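Local coordinates for tail fiber protein (Acinetobacter phage AM24, PDB 5W5P), which forms a trimeric tailspike that probably recognises and cleaves the capsular polysaccharide of its Acinetobacter baumannii host, at residues Arg209-Gly214 and Tyr236-Ala241; Ser240-Ala245 and Ala268-Ile273; Arg450-Leu455 and Ser615-Ile620; Arg490-Asp495 and Met605-Leu610. All blocks are in the same frame, centred on the assembly; numbering follows the deposited sequence.

The four contacts fall into two pairs that illustrate how a tailspike joins different architectures in one chain. Contacts 1 and 2, with centres about 8 Å apart, join successive coils of a parallel beta-helix; they share Ser-240 and Ala-241, and Ile-239 O and Asn-271 N lie 3.0 Å apart where one runs into the other. Contacts 3 and 4, with centres about 6 Å apart, belong to the antiparallel C-terminal region, where Gly-618 N and Ser-609 OG approach to 2.7 Å. The centres of contacts 1 and 3 are about 57 Å apart. None can be tied to a catalytic site, although a bound zinc ion lies about 13 Å from the side chain of Phe-210.

Contact 1 (Arg209-Gly214 and Tyr236-Ala241); sequences RFQGDG and YLRISA
Phe-210 and Tyr-236 lay their rings side by side, pointing the same way from one face of a parallel strand pair. The planes differ by 23°, but the centroids are 5.5 Å apart, a slide that leaves little overlap; Phe-210 CD1 touches Tyr-236 CE2 at 3.5 Å. Both residues set CG anti to the carbonyl carbon (chi1 -69° and -62°), and this shared choice sends the two rings off in one direction.

The other face carries a second like-oriented pair. The extended Gln-211 chain runs along Leu-237, with its CD 3.7 Å from Leu-237 CD2. The Gln-211 amide is held at both ends: OE1 accepts from Arg-172 NE, while NE2 gives a 2.9 Å bond to a water. That water also accepts from Arg-238 NH1 and donates to Gly-212 O.

Between the faces, Leu-237 N bonds to Phe-210 O (3.0 Å) and Gly-212 N to Leu-237 O (2.9 Å). Past the strand, Ile-239 bends its CD1 back to 3.6 Å from Gly-212 N.

Such ladders of aligned side chains are a hallmark of parallel beta-helices. Here strand 209-211 lies between strands 172-175 and 235-237, the latter pairing onward with 266-268. Val-220 of strand 219-222 packs on Phe-210, Tyr-236 and Ile-239, whereas Asp-161 of the second subunit meets Gln-211 and Leu-237.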
loop_
_atom_site.group_PDB
_atom_site.type_symbol
_atom_site.label_atom_id
_atom_site.label_comp_id
_atom_site.label_asym_id
_atom_site.label_seq_id
_atom_site.Cartn_x
_atom_site.Cartn_y
_atom_site.Cartn_z
ATOM N N ARG A 209 -9.111 25.833 -0.342
ATOM C CA ARG A 209 -8.657 25.968 1.040
ATOM C C ARG A 209 -9.890 26.126 1.920
ATOM O O ARG A 209 -10.486 27.205 1.973
ATOM C CB ARG A 209 -7.717 27.157 1.188
ATOM C CG ARG A 209 -6.437 27.051 0.380
ATOM C CD ARG A 209 -5.613 28.317 0.499
ATOM N NE ARG A 209 -6.252 29.443 -0.171
ATOM C CZ ARG A 209 -6.252 30.693 0.290
ATOM N NH1 ARG A 209 -5.652 30.984 1.436
ATOM N NH2 ARG A 209 -6.854 31.654 -0.399
ATOM N N PHE A 210 -10.287 25.052 2.600
ATOM C CA PHE A 210 -11.384 25.113 3.555
ATOM C C PHE A 210 -10.825 25.516 4.910
ATOM O O PHE A 210 -9.834 24.947 5.371
ATOM C CB PHE A 210 -12.109 23.770 3.637
ATOM C CG PHE A 210 -12.891 23.429 2.397
ATOM C CD1 PHE A 210 -12.423 22.483 1.497
ATOM C CD2 PHE A 210 -14.092 24.070 2.123
ATOM C CE1 PHE A 210 -13.149 22.164 0.355
ATOM C CE2 PHE A 210 -14.815 23.770 0.983
ATOM C CZ PHE A 210 -14.344 22.815 0.096
ATOM N N GLN A 211 -11.441 26.513 5.536
ATOM C CA GLN A 211 -10.896 27.092 6.754
ATOM C C GLN A 211 -12.014 27.419 7.731
ATOM O O GLN A 211 -13.063 27.940 7.338
ATOM C CB GLN A 211 -10.081 28.359 6.445
ATOM C CG GLN A 211 -9.312 28.921 7.637
ATOM C CD GLN A 211 -8.228 29.909 7.230
ATOM O OE1 GLN A 211 -7.806 29.945 6.072
ATOM N NE2 GLN A 211 -7.772 30.718 8.186
ATOM N N GLY A 212 -11.783 27.097 9.008
ATOM C CA GLY A 212 -12.646 27.522 10.086
ATOM C C GLY A 212 -11.893 28.462 11.016
ATOM O O GLY A 212 -10.669 28.607 10.932
ATOM N N ASP A 213 -12.645 29.110 11.906
ATOM C CA ASP A 213 -12.045 30.014 12.880
ATOM C C ASP A 213 -11.582 29.305 14.149
ATOM O O ASP A 213 -10.906 29.927 14.976
ATOM C CB ASP A 213 -13.026 31.136 13.249
ATOM C CG ASP A 213 -14.383 30.618 13.678
ATOM O OD1 ASP A 213 -14.533 29.393 13.850
ATOM O OD2 ASP A 213 -15.309 31.436 13.839
ATOM N N GLY A 214 -11.926 28.031 14.325
ATOM C CA GLY A 214 -11.511 27.282 15.491
ATOM C C GLY A 214 -12.300 27.551 16.751
ATOM O O GLY A 214 -12.125 26.824 17.736
ATOM N N TYR A 236 -6.975 22.204 4.589
ATOM C CA TYR A 236 -7.981 22.299 5.640
ATOM C C TYR A 236 -7.315 22.861 6.883
ATOM O O TYR A 236 -6.366 22.266 7.404
ATOM C CB TYR A 236 -8.614 20.938 5.936
ATOM C CG TYR A 236 -9.341 20.345 4.760
ATOM C CD1 TYR A 236 -8.655 19.665 3.763
ATOM C CD2 TYR A 236 -10.715 20.462 4.644
ATOM C CE1 TYR A 236 -9.319 19.120 2.687
ATOM C CE2 TYR A 236 -11.390 19.922 3.570
ATOM C CZ TYR A 236 -10.690 19.254 2.596
ATOM O OH TYR A 236 -11.363 18.724 1.525
ATOM N N LEU A 237 -7.815 23.997 7.355
ATOM C CA LEU A 237 -7.209 24.726 8.459
ATOM C C LEU A 237 -8.285 25.027 9.491
ATOM O O LEU A 237 -9.293 25.669 9.171
ATOM C CB LEU A 237 -6.547 26.013 7.955
ATOM C CG LEU A 237 -5.875 26.939 8.970
ATOM C CD1 LEU A 237 -4.861 26.184 9.826
ATOM C CD2 LEU A 237 -5.217 28.101 8.247
ATOM N N ARG A 238 -8.071 24.548 10.719
ATOM C CA ARG A 238 -8.973 24.785 11.851
ATOM C C ARG A 238 -10.406 24.372 11.517
ATOM O O ARG A 238 -11.374 25.059 11.858
ATOM C CB ARG A 238 -8.904 26.242 12.316
ATOM C CG ARG A 238 -7.506 26.664 12.756
ATOM C CD ARG A 238 -7.482 28.066 13.328
ATOM N NE ARG A 238 -6.119 28.517 13.603
ATOM C CZ ARG A 238 -5.345 29.143 12.719
ATOM N NH1 ARG A 238 -5.799 29.393 11.498
ATOM N NH2 ARG A 238 -4.117 29.527 13.054
ATOM N N ILE A 239 -10.536 23.223 10.855
ATOM C CA ILE A 239 -11.825 22.641 10.501
ATOM C C ILE A 239 -12.195 21.608 11.556
ATOM O O ILE A 239 -11.394 20.723 11.880
ATOM C CB ILE A 239 -11.783 22.018 9.094
ATOM C CG1 ILE A 239 -11.546 23.118 8.053
ATOM C CG2 ILE A 239 -13.046 21.195 8.812
ATOM C CD1 ILE A 239 -12.802 23.874 7.658
ATOM N N SER A 240 -13.408 21.718 12.099
ATOM C CA SER A 240 -13.808 20.840 13.197
ATOM C C SER A 240 -13.871 19.385 12.747
ATOM O O SER A 240 -13.537 18.473 13.514
ATOM C CB SER A 240 -15.157 21.288 13.759
ATOM O OG SER A 240 -15.185 22.695 13.949
ATOM N N ALA A 241 -14.303 19.151 11.509
ATOM C CA ALA A 241 -14.359 17.807 10.952
ATOM C C ALA A 241 -14.439 17.916 9.440
ATOM O O ALA A 241 -15.259 18.677 8.920
ATOM C CB ALA A 241 -15.564 17.026 11.493
HETATM O O HOH W 1 -8.541 30.106 10.939
HETATM O O HOH W 2 -14.082 25.985 12.802
#

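Contact 2 (Ser240-Ala245 and Ala268-Ile273); sequences SALVRA and ALCNRI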
loop_
_atom_site.group_PDB
_atom_site.type_symbol
_atom_site.label_atom_id
_atom_site.label_comp_id
_atom_site.label_asym_id
_atom_site.label_seq_id
_atom_site.Cartn_x
_atom_site.Cartn_y
_atom_site.Cartn_z
ATOM N N SER A 240 -13.408 21.718 12.099
ATOM C CA SER A 240 -13.808 20.840 13.197
ATOM C C SER A 240 -13.871 19.385 12.747
ATOM O O SER A 240 -13.537 18.473 13.514
ATOM C CB SER A 240 -15.157 21.288 13.759
ATOM O OG SER A 240 -15.185 22.695 13.949
ATOM N N ALA A 241 -14.303 19.151 11.509
ATOM C CA ALA A 241 -14.359 17.807 10.952
ATOM C C ALA A 241 -14.439 17.916 9.440
ATOM O O ALA A 241 -15.259 18.677 8.920
ATOM C CB ALA A 241 -15.564 17.026 11.493
ATOM N N LEU A 242 -13.592 17.164 8.737
ATOM C CA LEU A 242 -13.728 17.084 7.288
ATOM C C LEU A 242 -15.017 16.363 6.915
ATOM O O LEU A 242 -15.767 16.817 6.041
ATOM C CB LEU A 242 -12.517 16.376 6.677
ATOM C CG LEU A 242 -11.306 17.231 6.297
ATOM C CD1 LEU A 242 -10.625 17.831 7.528
ATOM C CD2 LEU A 242 -10.313 16.413 5.473
ATOM N N VAL A 243 -15.291 15.238 7.574
ATOM C CA VAL A 243 -16.504 14.455 7.363
ATOM C C VAL A 243 -17.149 14.190 8.716
ATOM O O VAL A 243 -16.465 13.803 9.669
ATOM C CB VAL A 243 -16.220 13.121 6.642
ATOM C CG1 VAL A 243 -17.532 12.417 6.298
ATOM C CG2 VAL A 243 -15.391 13.353 5.394
ATOM N N ARG A 244 -18.460 14.393 8.797
ATOM C CA ARG A 244 -19.221 14.093 9.996
ATOM C C ARG A 244 -20.499 13.383 9.580
ATOM O O ARG A 244 -21.057 13.669 8.516
ATOM C CB ARG A 244 -19.542 15.367 10.794
ATOM C CG ARG A 244 -20.431 15.138 12.003
ATOM C CD ARG A 244 -20.500 16.363 12.902
ATOM N NE ARG A 244 -19.211 16.648 13.521
ATOM C CZ ARG A 244 -18.895 17.794 14.121
ATOM N NH1 ARG A 244 -19.784 18.777 14.207
ATOM N NH2 ARG A 244 -17.688 17.956 14.643
ATOM N N ALA A 245 -20.938 12.434 10.403
ATOM C CA ALA A 245 -22.185 11.720 10.158
ATOM C C ALA A 245 -22.755 11.286 11.501
ATOM O O ALA A 245 -22.122 10.499 12.210
ATOM C CB ALA A 245 -21.956 10.515 9.242
ATOM N N ALA A 268 -4.312 20.904 8.886
ATOM C CA ALA A 268 -3.629 21.604 9.963
ATOM C C ALA A 268 -4.655 22.108 10.964
ATOM O O ALA A 268 -5.646 22.738 10.576
ATOM C CB ALA A 268 -2.791 22.765 9.421
ATOM N N LEU A 269 -4.414 21.812 12.243
ATOM C CA LEU A 269 -5.211 22.338 13.350
ATOM C C LEU A 269 -6.677 21.934 13.246
ATOM O O LEU A 269 -7.560 22.636 13.739
ATOM C CB LEU A 269 -5.078 23.858 13.446
ATOM C CG LEU A 269 -3.646 24.333 13.697
ATOM C CD1 LEU A 269 -3.498 25.827 13.431
ATOM C CD2 LEU A 269 -3.245 23.990 15.118
ATOM N N CYS A 270 -6.950 20.798 12.609
ATOM C CA CYS A 270 -8.305 20.273 12.517
ATOM C C CYS A 270 -8.631 19.456 13.761
ATOM O O CYS A 270 -7.767 18.763 14.305
ATOM C CB CYS A 270 -8.469 19.415 11.260
ATOM S SG CYS A 270 -8.059 20.266 9.708
ATOM N N ASN A 271 -9.881 19.554 14.222
ATOM C CA ASN A 271 -10.284 18.829 15.425
ATOM C C ASN A 271 -10.451 17.342 15.145
ATOM O O ASN A 271 -10.096 16.505 15.982
ATOM C CB ASN A 271 -11.583 19.406 15.989
ATOM C CG ASN A 271 -11.400 20.779 16.595
ATOM O OD1 ASN A 271 -10.346 21.092 17.152
ATOM N ND2 ASN A 271 -12.429 21.614 16.487
ATOM N N ARG A 272 -11.021 17.000 13.990
ATOM C CA ARG A 272 -11.188 15.618 13.566
ATOM C C ARG A 272 -11.054 15.552 12.055
ATOM O O ARG A 272 -11.375 16.512 11.347
ATOM C CB ARG A 272 -12.552 15.032 13.970
ATOM C CG ARG A 272 -12.851 15.046 15.455
ATOM C CD ARG A 272 -12.255 13.847 16.160
ATOM N NE ARG A 272 -12.749 13.743 17.533
ATOM C CZ ARG A 272 -12.138 14.273 18.587
ATOM N NH1 ARG A 272 -12.662 14.132 19.796
ATOM N NH2 ARG A 272 -10.999 14.940 18.431
ATOM N N ILE A 273 -10.569 14.414 11.565
ATOM C CA ILE A 273 -10.653 14.135 10.137
ATOM C C ILE A 273 -12.021 13.562 9.799
ATOM O O ILE A 273 -12.734 14.080 8.931
ATOM C CB ILE A 273 -9.521 13.187 9.704
ATOM C CG1 ILE A 273 -8.154 13.787 10.035
ATOM C CG2 ILE A 273 -9.618 12.895 8.222
ATOM C CD1 ILE A 273 -6.989 12.862 9.704
HETATM O O HOH W 3 -13.896 23.993 16.273
#
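Ile-273 O receives the backbone N-H of Val-243 at 3.1 Å, in the carbonyl plane and fairly straight at 156°. The same oxygen also lies 3.2 Å from Leu-242 CB. This bond sits where both segments turn a corner, passing from one face of the beta-helix to the next, and it links the two corners directly.

Just before the corner the backbone grip is poorer. Arg-272 N reaches Ser-240 O at 3.0 Å, but the bond is strongly bent and weak, and Leu-242 N gives Arg-272 O another weak, long one. A CA-H...O contact, Ala-241 CA to Arg-272 O at 3.3 Å, supplements them.

Side chains fill in around this backbone. Asn-271 presses CB against Ser-240 O at 3.3 Å, and its ND2 shares a water with Ser-240 OG, weakly on the ND2 side; the hydroxyl also bonds to Ser-218 N. Toward the interior Leu-242 CD1 approaches Cys-270 SG at 4.2 Å, two apolar ends meeting where both residues also touch Tyr-236.

Arg-272 departs from the strand differently. A bend at chi2 (-84°) curls its chain back, and Arg-272 NH2 bonds to Asn-271 O at 3.0 Å, the donor lying 36° above the carbonyl plane. Its guanidinium makes a cation-pi contact with Tyr-297 of the next coil.

The chemistry therefore implies a seam whose cohesion is shared: one firm corner bond, two weak ones, and apolar packing inside, with the polar groups of Asn-271 and Arg-272 kept on the outer, partly exposed side.

Contact 3 (Arg450-Leu455 and Ser615-Ile620); sequences RVTFDL and SVAGQI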
loop_
_atom_site.group_PDB
_atom_site.type_symbol
_atom_site.label_atom_id
_atom_site.label_comp_id
_atom_site.label_asym_id
_atom_site.label_seq_id
_atom_site.Cartn_x
_atom_site.Cartn_y
_atom_site.Cartn_z
ATOM N N ARG A 450 16.883 -17.681 15.620
ATOM C CA ARG A 450 17.869 -18.374 14.789
ATOM C C ARG A 450 17.542 -19.858 14.640
ATOM O O ARG A 450 18.443 -20.694 14.528
ATOM C CB ARG A 450 19.291 -18.178 15.332
ATOM C CG ARG A 450 19.785 -16.741 15.245
ATOM C CD ARG A 450 20.859 -16.458 16.275
ATOM N NE ARG A 450 21.076 -15.027 16.446
ATOM C CZ ARG A 450 22.244 -14.416 16.272
ATOM N NH1 ARG A 450 23.320 -15.108 15.924
ATOM N NH2 ARG A 450 22.335 -13.106 16.448
ATOM N N VAL A 451 16.252 -20.192 14.641
ATOM C CA VAL A 451 15.778 -21.553 14.415
ATOM C C VAL A 451 15.283 -21.650 12.980
ATOM O O VAL A 451 14.510 -20.795 12.524
ATOM C CB VAL A 451 14.663 -21.923 15.407
ATOM C CG1 VAL A 451 14.068 -23.277 15.064
ATOM C CG2 VAL A 451 15.192 -21.910 16.841
ATOM N N THR A 452 15.731 -22.681 12.262
ATOM C CA THR A 452 15.343 -22.887 10.873
ATOM C C THR A 452 14.916 -24.335 10.667
ATOM O O THR A 452 15.431 -25.253 11.312
ATOM C CB THR A 452 16.486 -22.524 9.898
ATOM O OG1 THR A 452 16.086 -22.802 8.549
ATOM C CG2 THR A 452 17.751 -23.312 10.221
ATOM N N PHE A 453 13.962 -24.527 9.760
ATOM C CA PHE A 453 13.377 -25.831 9.495
ATOM C C PHE A 453 13.776 -26.320 8.109
ATOM O O PHE A 453 13.920 -25.532 7.169
ATOM C CB PHE A 453 11.850 -25.785 9.609
ATOM C CG PHE A 453 11.360 -25.654 11.017
ATOM C CD1 PHE A 453 11.424 -24.437 11.674
ATOM C CD2 PHE A 453 10.843 -26.749 11.689
ATOM C CE1 PHE A 453 10.980 -24.312 12.974
ATOM C CE2 PHE A 453 10.392 -26.632 12.996
ATOM C CZ PHE A 453 10.461 -25.412 13.639
ATOM N N ASP A 454 13.968 -27.631 7.999
ATOM C CA ASP A 454 14.316 -28.258 6.735
ATOM C C ASP A 454 13.545 -29.561 6.616
ATOM O O ASP A 454 12.954 -30.047 7.581
ATOM C CB ASP A 454 15.822 -28.513 6.615
ATOM C CG ASP A 454 16.334 -28.305 5.206
ATOM O OD1 ASP A 454 15.597 -28.626 4.251
ATOM O OD2 ASP A 454 17.473 -27.821 5.055
ATOM N N LEU A 455 13.555 -30.131 5.415
ATOM C CA LEU A 455 12.754 -31.313 5.148
ATOM C C LEU A 455 13.217 -31.953 3.847
ATOM O O LEU A 455 13.777 -31.282 2.974
ATOM C CB LEU A 455 11.256 -30.975 5.087
ATOM C CG LEU A 455 10.673 -30.321 3.830
ATOM C CD1 LEU A 455 9.152 -30.416 3.835
ATOM C CD2 LEU A 455 11.110 -28.873 3.720
ATOM N N SER A 615 25.765 -16.975 12.743
ATOM C CA SER A 615 24.913 -17.846 11.944
ATOM C C SER A 615 23.464 -17.736 12.402
ATOM O O SER A 615 23.163 -17.868 13.593
ATOM C CB SER A 615 25.391 -19.294 12.042
ATOM O OG SER A 615 24.499 -20.173 11.374
ATOM N N VAL A 616 22.563 -17.485 11.454
ATOM C CA VAL A 616 21.136 -17.484 11.738
ATOM C C VAL A 616 20.429 -18.715 11.184
ATOM O O VAL A 616 19.318 -19.027 11.645
ATOM C CB VAL A 616 20.459 -16.196 11.223
ATOM C CG1 VAL A 616 20.834 -15.015 12.109
ATOM C CG2 VAL A 616 20.844 -15.930 9.777
ATOM N N ALA A 617 21.030 -19.428 10.231
ATOM C CA ALA A 617 20.467 -20.667 9.695
ATOM C C ALA A 617 21.578 -21.703 9.555
ATOM O O ALA A 617 22.434 -21.582 8.672
ATOM C CB ALA A 617 19.784 -20.426 8.351
ATOM N N GLY A 618 21.554 -22.731 10.404
ATOM C CA GLY A 618 22.483 -23.837 10.271
ATOM C C GLY A 618 22.350 -24.560 8.943
ATOM O O GLY A 618 21.243 -24.889 8.508
ATOM N N GLN A 619 23.475 -24.829 8.289
ATOM C CA GLN A 619 23.469 -25.349 6.930
ATOM C C GLN A 619 23.483 -26.880 6.866
ATOM O O GLN A 619 23.760 -27.440 5.800
ATOM C CB GLN A 619 24.648 -24.767 6.145
ATOM C CG GLN A 619 24.483 -23.291 5.792
ATOM C CD GLN A 619 23.114 -22.971 5.199
ATOM O OE1 GLN A 619 22.844 -23.250 4.026
ATOM N NE2 GLN A 619 22.248 -22.378 6.009
ATOM N N ILE A 620 23.203 -27.566 7.979
ATOM C CA ILE A 620 22.896 -28.992 7.908
ATOM C C ILE A 620 21.520 -29.166 7.276
ATOM O O ILE A 620 20.613 -28.346 7.485
ATOM C CB ILE A 620 22.962 -29.641 9.304
ATOM C CG1 ILE A 620 22.900 -31.167 9.197
ATOM C CG2 ILE A 620 21.838 -29.138 10.205
ATOM C CD1 ILE A 620 24.251 -31.811 8.957
HETATM O O HOH W 4 24.490 -17.701 15.836
HETATM O O HOH W 5 19.422 -26.489 6.457
#
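Arg-450 and Val-616 pack the aliphatic part of this contact tightly. The extended arginine chain passes slantwise over the valine, Arg-450 CG lying 3.7 Å from Val-616 CG1, and the same methyl sits over one face of the guanidinium, offset toward its rim. CG of Arg-450 is anti to the carbonyl carbon (chi1 -66°), which starts the chain along this course.

Next along the strand, Thr-452 presents its methyl to the loop: Thr-452 CG2 is 3.8 Å from Ala-617 CA and 4.0 Å from Ala-617 CB. Its OG1 is turned to another partner, Lys-444 N of the second subunit. Beside this packing two acceptors, Arg-450 O and Val-616 O, come within 3.4 Å of each other. Ser-609 OG accepts from Gly-618 N and lies in bonding reach of both oxygens; its single proton can be shared or given to either, which may ease their approach.

The polar tips, beyond the packed carbons, are looser, although the residues themselves are buried. A water lying in the guanidinium plane accepts from Arg-450 NH1 at 2.8 Å and donates to Ser-615 O. At the far end Asp-454 OD2 stands 4.0 Å from Ile-620 O, and any water bridge there is doubtful.

Loop 615-620 thus lies along strand 451-461, an outermost strand of the C-terminal sheet within this chain, with no direct hydrogen bond between 450-455 and 615-620. Apolar contact, with Ser-609 OG as a polar bridge, joins loop to strand, while Leu-395 O of the second subunit bonds Arg-450 NH2 and Arg-438 of that subunit pairs ionically with Asp-454 OD2, which would favour a charged carboxylate.

Contact 4 (Arg490-Asp495 and Met605-Leu610); sequences RACTAD and MTIYSL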
loop_
_atom_site.group_PDB
_atom_site.type_symbol
_atom_site.label_atom_id
_atom_site.label_comp_id
_atom_site.label_asym_id
_atom_site.label_seq_id
_atom_site.Cartn_x
_atom_site.Cartn_y
_atom_site.Cartn_z
ATOM N N ARG A 490 29.887 -22.319 11.255
ATOM C CA ARG A 490 29.607 -23.679 10.804
ATOM C C ARG A 490 28.787 -24.471 11.815
ATOM O O ARG A 490 27.783 -25.092 11.453
ATOM C CB ARG A 490 30.917 -24.400 10.494
ATOM C CG ARG A 490 31.793 -23.661 9.498
ATOM C CD ARG A 490 32.689 -24.607 8.727
ATOM N NE ARG A 490 33.505 -23.894 7.750
ATOM C CZ ARG A 490 34.820 -23.715 7.862
ATOM N NH1 ARG A 490 35.471 -24.200 8.912
ATOM N NH2 ARG A 490 35.482 -23.050 6.926
ATOM N N ALA A 491 29.197 -24.460 13.082
ATOM C CA ALA A 491 28.606 -25.344 14.080
ATOM C C ALA A 491 27.122 -25.053 14.278
ATOM O O ALA A 491 26.657 -23.919 14.124
ATOM C CB ALA A 491 29.343 -25.211 15.414
ATOM N N CYS A 492 26.377 -26.097 14.629
ATOM C CA CYS A 492 24.953 -25.983 14.913
ATOM C C CYS A 492 24.493 -27.272 15.578
ATOM O O CYS A 492 25.222 -28.267 15.629
ATOM C CB CYS A 492 24.143 -25.703 13.645
ATOM S SG CYS A 492 24.287 -26.981 12.372
ATOM N N THR A 493 23.275 -27.231 16.108
ATOM C CA THR A 493 22.587 -28.409 16.611
ATOM C C THR A 493 21.213 -28.477 15.962
ATOM O O THR A 493 20.738 -27.499 15.373
ATOM C CB THR A 493 22.464 -28.392 18.139
ATOM O OG1 THR A 493 21.822 -27.184 18.567
ATOM C CG2 THR A 493 23.843 -28.480 18.771
ATOM N N ALA A 494 20.576 -29.642 16.066
ATOM C CA ALA A 494 19.343 -29.873 15.329
ATOM C C ALA A 494 18.628 -31.099 15.877
ATOM O O ALA A 494 19.241 -31.988 16.477
ATOM C CB ALA A 494 19.613 -30.049 13.830
ATOM N N ASP A 495 17.316 -31.126 15.654
ATOM C CA ASP A 495 16.469 -32.285 15.886
ATOM C C ASP A 495 16.054 -32.890 14.550
ATOM O O ASP A 495 16.027 -32.213 13.520
ATOM C CB ASP A 495 15.216 -31.910 16.689
ATOM C CG ASP A 495 15.536 -31.438 18.093
ATOM O OD1 ASP A 495 16.661 -31.688 18.578
ATOM O OD2 ASP A 495 14.652 -30.809 18.715
HETATM N N MSE A 605 13.533 -31.534 9.820
HETATM C CA MSE A 605 14.539 -31.125 10.793
HETATM C C MSE A 605 14.218 -29.778 11.440
HETATM O O MSE A 605 13.670 -28.886 10.795
HETATM C CB MSE A 605 15.917 -31.070 10.131
HETATM C CG MSE A 605 16.424 -32.429 9.658
HETATM SE SE MSE A 605 18.275 -32.394 9.016
HETATM C CE MSE A 605 19.153 -31.910 10.694
ATOM N N THR A 606 14.551 -29.658 12.722
ATOM C CA THR A 606 14.464 -28.411 13.482
ATOM C C THR A 606 15.895 -28.027 13.850
ATOM O O THR A 606 16.476 -28.610 14.768
ATOM C CB THR A 606 13.598 -28.580 14.737
ATOM O OG1 THR A 606 12.307 -29.097 14.385
ATOM C CG2 THR A 606 13.426 -27.252 15.463
ATOM N N ILE A 607 16.472 -27.056 13.142
ATOM C CA ILE A 607 17.879 -26.693 13.308
ATOM C C ILE A 607 17.990 -25.490 14.236
ATOM O O ILE A 607 17.338 -24.461 14.018
ATOM C CB ILE A 607 18.544 -26.398 11.952
ATOM C CG1 ILE A 607 18.479 -27.631 11.046
ATOM C CG2 ILE A 607 19.985 -25.934 12.149
ATOM C CD1 ILE A 607 18.319 -27.298 9.575
ATOM N N TYR A 608 18.820 -25.618 15.267
ATOM C CA TYR A 608 19.111 -24.530 16.198
ATOM C C TYR A 608 20.462 -23.945 15.803
ATOM O O TYR A 608 21.511 -24.531 16.087
ATOM C CB TYR A 608 19.101 -25.034 17.639
ATOM C CG TYR A 608 17.872 -25.851 17.975
ATOM C CD1 TYR A 608 16.683 -25.232 18.362
ATOM C CD2 TYR A 608 17.892 -27.235 17.889
ATOM C CE1 TYR A 608 15.553 -25.973 18.659
ATOM C CE2 TYR A 608 16.772 -27.984 18.184
ATOM C CZ TYR A 608 15.605 -27.353 18.569
ATOM O OH TYR A 608 14.490 -28.110 18.860
ATOM N N SER A 609 20.439 -22.783 15.150
ATOM C CA SER A 609 21.643 -22.246 14.528
ATOM C C SER A 609 22.529 -21.459 15.481
ATOM O O SER A 609 23.683 -21.188 15.131
ATOM C CB SER A 609 21.272 -21.355 13.341
ATOM O OG SER A 609 20.199 -21.914 12.607
ATOM N N LEU A 610 22.035 -21.085 16.659
ATOM C CA LEU A 610 22.826 -20.275 17.580
ATOM C C LEU A 610 24.153 -20.952 17.879
ATOM O O LEU A 610 24.184 -22.091 18.353
ATOM C CB LEU A 610 22.052 -20.035 18.873
ATOM C CG LEU A 610 22.677 -19.029 19.843
ATOM C CD1 LEU A 610 22.867 -17.684 19.169
ATOM C CD2 LEU A 610 21.823 -18.882 21.090
HETATM O O HOH W 6 24.726 -22.330 13.139
HETATM O O HOH W 7 22.605 -24.304 18.534
#
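Asp-495 meets the Tyr-608 ring at its edge, its CG in the ring plane, and the two flat groups are turned 73° apart. The phenol OH of Tyr-608 donates to Asp-495 OD2 at 2.7 Å, coming from 55° above the carboxylate plane. With CG anti to its carbonyl carbon (chi1 -49°), the ring slants across the neighbouring strand, and Tyr-608 CD2 passes 4.0 Å from Ala-494 CA. Lys-516 of the third subunit forms a salt bridge with Asp-495 OD1, so both carboxylate oxygens are engaged.

The bond is diagonal within an antiparallel ladder, since Tyr-608 pairs with Thr-493 and Asp-495 with Thr-606, both hydrogen-bonded pairs. Strand 598-608 runs between 492-503 and 451-461 in the C-terminal antiparallel sheet. The backbone bond from Tyr-608 N to Thr-493 O is short, 2.7 Å, and Asp-495 N reaches Thr-606 O at 2.8 Å.

On the opposite face, Ala-494 CB touches both Ile-607 CG1 (3.9 Å) and CE of the selenomethionine Met-605 (3.7 Å). At the end of strand 598-608, a water accepts from Thr-493 OG1 and donates to Tyr-608 O and Leu-610 O; OG1 is also bonded to Asn-497 of the third subunit.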